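Local structure of alpha-1,3-glucanase (Paenibacillus glycanilyticus, 6K0P) at residues V89-D94 and L141-V146; E458-G463 and R527-Q532. The protein hydrolyses alpha-1,3-glucosidic linkages of alpha-glucan, as a member of glycoside hydrolase family 87. The protein carries 1 engineered substitution. All blocks are in the same frame, centred on the assembly; numbering follows the deposited sequence.

Contact 1 of 2, residues V89-D94 and L141-V146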
loop_
_atom_site.group_PDB
_atom_site.type_symbol
_atom_site.label_atom_id
_atom_site.label_comp_id
_atom_site.label_asym_id
_atom_site.label_seq_id
_atom_site.Cartn_x
_atom_site.Cartn_y
_atom_site.Cartn_z
ATOM N N VAL A 89 -18.785 16.080 8.068
ATOM C CA VAL A 89 -19.868 15.109 8.122
ATOM C C VAL A 89 -19.973 14.672 9.576
ATOM O O VAL A 89 -18.990 14.711 10.322
ATOM C CB VAL A 89 -19.662 13.928 7.138
ATOM C CG1 VAL A 89 -18.531 13.013 7.603
ATOM C CG2 VAL A 89 -20.965 13.144 6.949
ATOM N N SER A 90 -21.172 14.289 9.998
ATOM C CA SER A 90 -21.445 14.112 11.415
ATOM C C SER A 90 -21.330 12.661 11.859
ATOM O O SER A 90 -21.589 11.729 11.090
ATOM C CB SER A 90 -22.834 14.628 11.748
ATOM O OG SER A 90 -22.915 16.001 11.436
ATOM N N ILE A 91 -20.946 12.473 13.125
ATOM C CA ILE A 91 -20.855 11.147 13.727
ATOM C C ILE A 91 -21.765 11.083 14.944
ATOM O O ILE A 91 -21.801 12.022 15.754
ATOM C CB ILE A 91 -19.404 10.737 14.067
ATOM C CG1 ILE A 91 -19.367 9.319 14.649
ATOM C CG2 ILE A 91 -18.747 11.734 15.031
ATOM C CD1 ILE A 91 -17.940 8.744 14.777
ATOM N N TYR A 92 -22.515 9.988 15.045
ATOM C CA TYR A 92 -23.452 9.725 16.127
ATOM C C TYR A 92 -23.093 8.401 16.789
ATOM O O TYR A 92 -22.634 7.462 16.126
ATOM C CB TYR A 92 -24.873 9.561 15.569
ATOM C CG TYR A 92 -25.558 10.828 15.119
ATOM C CD1 TYR A 92 -25.102 11.543 14.019
ATOM C CD2 TYR A 92 -26.687 11.292 15.777
ATOM C CE1 TYR A 92 -25.743 12.704 13.603
ATOM C CE2 TYR A 92 -27.335 12.440 15.372
ATOM C CZ TYR A 92 -26.860 13.144 14.293
ATOM O OH TYR A 92 -27.518 14.282 13.906
ATOM N N ALA A 93 -23.322 8.323 18.106
ATOM C CA ALA A 93 -23.190 7.082 18.861
ATOM C C ALA A 93 -24.539 6.782 19.495
ATOM O O ALA A 93 -25.057 7.594 20.273
ATOM C CB ALA A 93 -22.114 7.196 19.946
ATOM N N ASP A 94 -25.107 5.621 19.148
ATOM C CA ASP A 94 -26.425 5.203 19.634
ATOM C C ASP A 94 -27.465 6.305 19.466
ATOM O O ASP A 94 -28.296 6.554 20.344
ATOM C CB ASP A 94 -26.360 4.678 21.068
ATOM C CG ASP A 94 -25.543 3.414 21.181
ATOM O OD1 ASP A 94 -25.488 2.643 20.194
ATOM O OD2 ASP A 94 -24.957 3.188 22.258
ATOM N N LEU A 141 -10.628 11.296 13.534
ATOM C CA LEU A 141 -11.371 11.917 14.626
ATOM C C LEU A 141 -11.286 11.062 15.882
ATOM O O LEU A 141 -11.501 9.849 15.826
ATOM C CB LEU A 141 -12.842 12.079 14.235
ATOM C CG LEU A 141 -13.731 12.849 15.209
ATOM C CD1 LEU A 141 -13.328 14.305 15.212
ATOM C CD2 LEU A 141 -15.204 12.705 14.793
ATOM N N MET A 142 -10.995 11.689 17.015
ATOM C CA MET A 142 -11.036 11.014 18.305
ATOM C C MET A 142 -12.173 11.596 19.128
ATOM O O MET A 142 -12.399 12.810 19.125
ATOM C CB MET A 142 -9.710 11.155 19.059
ATOM C CG MET A 142 -9.682 10.491 20.441
ATOM S SD MET A 142 -8.003 10.193 21.046
ATOM C CE MET A 142 -7.103 10.892 19.672
ATOM N N LEU A 143 -12.908 10.717 19.808
ATOM C CA LEU A 143 -14.012 11.093 20.678
ATOM C C LEU A 143 -13.575 10.946 22.130
ATOM O O LEU A 143 -12.654 10.192 22.446
ATOM C CB LEU A 143 -15.238 10.210 20.410
ATOM C CG LEU A 143 -15.856 10.317 19.011
ATOM C CD1 LEU A 143 -17.131 9.489 18.924
ATOM C CD2 LEU A 143 -16.129 11.774 18.655
ATOM N N ASP A 144 -14.259 11.663 23.023
ATOM C CA ASP A 144 -13.859 11.710 24.427
ATOM C C ASP A 144 -14.443 10.573 25.255
ATOM O O ASP A 144 -14.559 10.707 26.478
ATOM C CB ASP A 144 -14.151 13.081 25.052
ATOM C CG ASP A 144 -15.634 13.337 25.288
ATOM O OD1 ASP A 144 -16.481 12.502 24.906
ATOM O OD2 ASP A 144 -15.944 14.391 25.890
ATOM N N GLN A 145 -14.807 9.459 24.623
ATOM C CA GLN A 145 -15.296 8.293 25.340
ATOM C C GLN A 145 -14.944 7.051 24.539
ATOM O O GLN A 145 -14.929 7.080 23.303
ATOM C CB GLN A 145 -16.822 8.367 25.541
ATOM C CG GLN A 145 -17.395 7.220 26.356
ATOM C CD GLN A 145 -18.912 7.228 26.404
ATOM O OE1 GLN A 145 -19.540 8.288 26.412
ATOM N NE2 GLN A 145 -19.507 6.042 26.429
ATOM N N VAL A 146 -14.666 5.958 25.242
ATOM C CA VAL A 146 -14.528 4.649 24.614
ATOM C C VAL A 146 -15.927 4.049 24.521
ATOM O O VAL A 146 -16.588 3.825 25.546
ATOM C CB VAL A 146 -13.591 3.735 25.421
ATOM C CG1 VAL A 146 -13.571 2.337 24.823
ATOM C CG2 VAL A 146 -12.180 4.304 25.471
#
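Ile91 packs against Leu141 and Leu143 inside the beta-sandwich of the amino-terminal D1 region, assigned to the galactose-binding-domain clan, and it shows how two facing sheets are joined by side chains alone. Strand 86-93 belongs to one antiparallel sheet and strand 137-143 to the other. No hydrogen bond passes between the two segments, whose closest CA atoms, those of Ile91 and Leu141, stand 9.6 Å apart, a gap that only side chains can fill.

The isoleucine is best followed outward from CB, which points toward the opposite sheet and there forks. The methyl branch, CG2, lies between the backbone N and the carbonyl carbon and meets Leu141 CD2 at 3.7 Å, the closest approach of the two segments. The longer branch leaves with CG1 anti to the backbone N (chi1 -178°) and continues extended, CD1 anti to CA, which carries the tip across to Leu143 CD1 at 4.3 Å. One residue thus serves two leucines, CG2 chiefly against Leu141 and CD1 against Leu143. Ile91 and Leu141 run past each other in opposite directions, interleaving rather than meeting end on.

Phe101 lies against both Ile91 and Leu141, while Phe75 touches Ile91 and Leu143, so aromatic rings from each sheet extend the same apolar layer. The other side of strand 86-93 is polar: Ser90 OG bonds to Asp161 and Lys100, and Tyr92 OH to Asp158. The side chain of Leu141 is about 6 Å from a bound glucose. At 4.5 Å, Ile91 CG2 also approaches Leu143 CD2.

Contact 2 of 2, residues E458-G463 and R527-Q532; sequences EYQNFG and RAEQGQ. With GLC (alpha-D-glucopyranose), chain C.
Gln460 NE2 makes two hydrogen bonds, to the ring oxygen O5 of the bound glucose (3.1 Å, N-H...O angle 157°) and to the backbone O of Thr448, and lies beside the carboxylate of Glu529. Its distance to Glu529 OE2, 3.5 Å, makes this a polar neighbour without a hydrogen bond, the amide and carboxylate planes being turned 69° apart. The other amide arm, Gln460 OE1, accepts a short bond of 2.5 Å from the sugar hydroxyl O6. Beyond CG the glutamine is extended (chi2 174°), which sends both arms to the sugar, and its CG rests 3.9 Å from Ala528 O.

Glu529 reaches the same glucose from the loop after strand 520-524, its OE1 accepting from O1 at 2.6 Å; Gln495 NE2 adds a further bond to the sugar. An alanine in place of Gln460 would probably leave O5 and O6 without these partners and the Thr448 carbonyl without its donor. In the D2 part of the catalytic domain, a parallel beta-helix of the pectin-lyase type, two chain segments therefore share one sugar, amide on O5 and O6, carboxylate on O1, consistent with recognition of a reducing-end unit.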
loop_
_atom_site.group_PDB
_atom_site.type_symbol
_atom_site.label_atom_id
_atom_site.label_comp_id
_atom_site.label_asym_id
_atom_site.label_seq_id
_atom_site.Cartn_x
_atom_site.Cartn_y
_atom_site.Cartn_z
ATOM N N GLU A 458 -7.944 -1.425 -24.770
ATOM C CA GLU A 458 -6.742 -0.786 -25.284
ATOM C C GLU A 458 -5.511 -1.036 -24.424
ATOM O O GLU A 458 -4.421 -0.558 -24.768
ATOM C CB GLU A 458 -6.976 0.718 -25.375
ATOM C CG GLU A 458 -7.320 1.336 -24.026
ATOM C CD GLU A 458 -8.813 1.609 -23.847
ATOM O OE1 GLU A 458 -9.625 0.644 -23.820
ATOM O OE2 GLU A 458 -9.169 2.805 -23.725
ATOM N N TYR A 459 -5.642 -1.768 -23.331
ATOM C CA TYR A 459 -4.549 -1.921 -22.387
ATOM C C TYR A 459 -4.042 -3.353 -22.380
ATOM O O TYR A 459 -4.672 -4.280 -22.906
ATOM C CB TYR A 459 -5.034 -1.609 -20.969
ATOM C CG TYR A 459 -5.658 -0.258 -20.765
ATOM C CD1 TYR A 459 -4.868 0.865 -20.593
ATOM C CD2 TYR A 459 -7.041 -0.117 -20.689
ATOM C CE1 TYR A 459 -5.435 2.114 -20.371
ATOM C CE2 TYR A 459 -7.621 1.128 -20.468
ATOM C CZ TYR A 459 -6.809 2.231 -20.309
ATOM O OH TYR A 459 -7.378 3.468 -20.083
ATOM N N GLN A 460 -2.882 -3.523 -21.752
ATOM C CA GLN A 460 -2.529 -4.836 -21.235
ATOM C C GLN A 460 -3.318 -5.081 -19.955
ATOM O O GLN A 460 -3.736 -4.141 -19.273
ATOM C CB GLN A 460 -1.023 -4.937 -21.001
ATOM C CG GLN A 460 -0.236 -5.068 -22.307
ATOM C CD GLN A 460 1.254 -5.029 -22.085
ATOM O OE1 GLN A 460 1.765 -5.695 -21.184
ATOM N NE2 GLN A 460 1.964 -4.231 -22.881
ATOM N N ASN A 461 -3.561 -6.358 -19.658
ATOM C CA ASN A 461 -4.518 -6.751 -18.633
ATOM C C ASN A 461 -3.816 -7.659 -17.642
ATOM O O ASN A 461 -3.223 -8.667 -18.039
ATOM C CB ASN A 461 -5.703 -7.476 -19.279
ATOM C CG ASN A 461 -6.278 -6.703 -20.461
ATOM O OD1 ASN A 461 -6.404 -7.238 -21.560
ATOM N ND2 ASN A 461 -6.614 -5.438 -20.242
ATOM N N PHE A 462 -3.877 -7.304 -16.360
ATOM C CA PHE A 462 -3.008 -7.909 -15.358
ATOM C C PHE A 462 -3.763 -8.807 -14.394
ATOM O O PHE A 462 -4.830 -8.440 -13.894
ATOM C CB PHE A 462 -2.183 -6.821 -14.664
ATOM C CG PHE A 462 -1.183 -6.247 -15.587
ATOM C CD1 PHE A 462 0.042 -6.870 -15.752
ATOM C CD2 PHE A 462 -1.516 -5.183 -16.418
ATOM C CE1 PHE A 462 0.952 -6.404 -16.681
ATOM C CE2 PHE A 462 -0.613 -4.706 -17.346
ATOM C CZ PHE A 462 0.620 -5.320 -17.489
ATOM N N GLY A 463 -3.204 -10.000 -14.160
ATOM C CA GLY A 463 -3.755 -10.939 -13.213
ATOM C C GLY A 463 -3.406 -10.575 -11.783
ATOM O O GLY A 463 -2.646 -9.644 -11.512
ATOM N N ARG A 527 0.583 -13.254 -26.826
ATOM C CA ARG A 527 1.086 -12.098 -27.558
ATOM C C ARG A 527 0.544 -10.869 -26.834
ATOM O O ARG A 527 -0.609 -10.476 -27.051
ATOM C CB ARG A 527 0.654 -12.134 -29.021
ATOM C CG ARG A 527 1.186 -10.962 -29.840
ATOM C CD ARG A 527 0.840 -11.082 -31.332
ATOM N NE ARG A 527 -0.582 -10.899 -31.632
ATOM C CZ ARG A 527 -1.422 -11.895 -31.900
ATOM N NH1 ARG A 527 -0.992 -13.151 -31.891
ATOM N NH2 ARG A 527 -2.698 -11.638 -32.174
ATOM N N ALA A 528 1.369 -10.304 -25.947
ATOM C CA ALA A 528 0.937 -9.171 -25.134
ATOM C C ALA A 528 0.665 -7.935 -25.983
ATOM O O ALA A 528 -0.184 -7.111 -25.623
ATOM C CB ALA A 528 2.002 -8.863 -24.080
ATOM N N GLU A 529 1.378 -7.792 -27.099
ATOM C CA GLU A 529 1.316 -6.640 -27.993
ATOM C C GLU A 529 2.185 -7.002 -29.188
ATOM O O GLU A 529 2.861 -8.034 -29.183
ATOM C CB GLU A 529 1.835 -5.361 -27.316
ATOM C CG GLU A 529 3.247 -5.504 -26.782
ATOM C CD GLU A 529 3.714 -4.289 -26.010
ATOM O OE1 GLU A 529 4.745 -4.387 -25.309
ATOM O OE2 GLU A 529 3.055 -3.230 -26.100
ATOM N N GLN A 530 2.168 -6.141 -30.208
ATOM C CA GLN A 530 2.928 -6.405 -31.428
ATOM C C GLN A 530 4.391 -6.682 -31.098
ATOM O O GLN A 530 5.014 -5.961 -30.315
ATOM C CB GLN A 530 2.817 -5.207 -32.379
ATOM C CG GLN A 530 3.188 -3.877 -31.737
ATOM C CD GLN A 530 2.997 -2.683 -32.662
ATOM O OE1 GLN A 530 2.720 -1.567 -32.205
ATOM N NE2 GLN A 530 3.142 -2.910 -33.962
ATOM N N GLY A 531 4.924 -7.758 -31.682
ATOM C CA GLY A 531 6.314 -8.111 -31.516
ATOM C C GLY A 531 6.603 -9.037 -30.357
ATOM O O GLY A 531 7.748 -9.492 -30.217
ATOM N N GLN A 532 5.607 -9.346 -29.536
ATOM C CA GLN A 532 5.800 -10.170 -28.354
ATOM C C GLN A 532 5.224 -11.560 -28.575
ATOM O O GLN A 532 4.247 -11.737 -29.309
ATOM C CB GLN A 532 5.141 -9.521 -27.132
ATOM C CG GLN A 532 5.883 -8.292 -26.668
ATOM C CD GLN A 532 7.305 -8.616 -26.285
ATOM O OE1 GLN A 532 7.544 -9.449 -25.413
ATOM N NE2 GLN A 532 8.263 -7.975 -26.949
HETATM C C1 GLC C . 5.218 -2.655 -22.453
HETATM C C2 GLC C . 6.051 -1.691 -21.665
HETATM C C3 GLC C . 7.055 -2.359 -20.762
HETATM C C4 GLC C . 6.332 -3.396 -19.947
HETATM C C5 GLC C . 5.724 -4.387 -20.915
HETATM C C6 GLC C . 4.957 -5.439 -20.165
HETATM O O1 GLC C . 5.980 -3.135 -23.388
HETATM O O2 GLC C . 6.696 -0.769 -22.526
HETATM O O3 GLC C . 7.372 -1.381 -19.804
HETATM O O4 GLC C . 7.216 -4.072 -19.055
HETATM O O5 GLC C . 4.790 -3.744 -21.723
HETATM O O6 GLC C . 4.230 -6.307 -20.986
#

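Contacts 1 and 2 have no secondary-structure element in common and lie on opposite sides of the chain's centre, their nearest atoms about 31 Å apart. Both are partly buried, yet for different ends. Contact 1 lies between the two sheets of the D1 sandwich, its isoleucine buried and its leucines partly exposed, and packs them together through apolar side chains, with no hydrogen bond between its segments. Contact 2 belongs to the D2 region, at a sugar pocket, where a strand and a loop make little direct bonding and are joined through hydrogen bonds to a shared glucose. The comparison illustrates how long-range contacts of similar size can serve packing in one place and recognition in another.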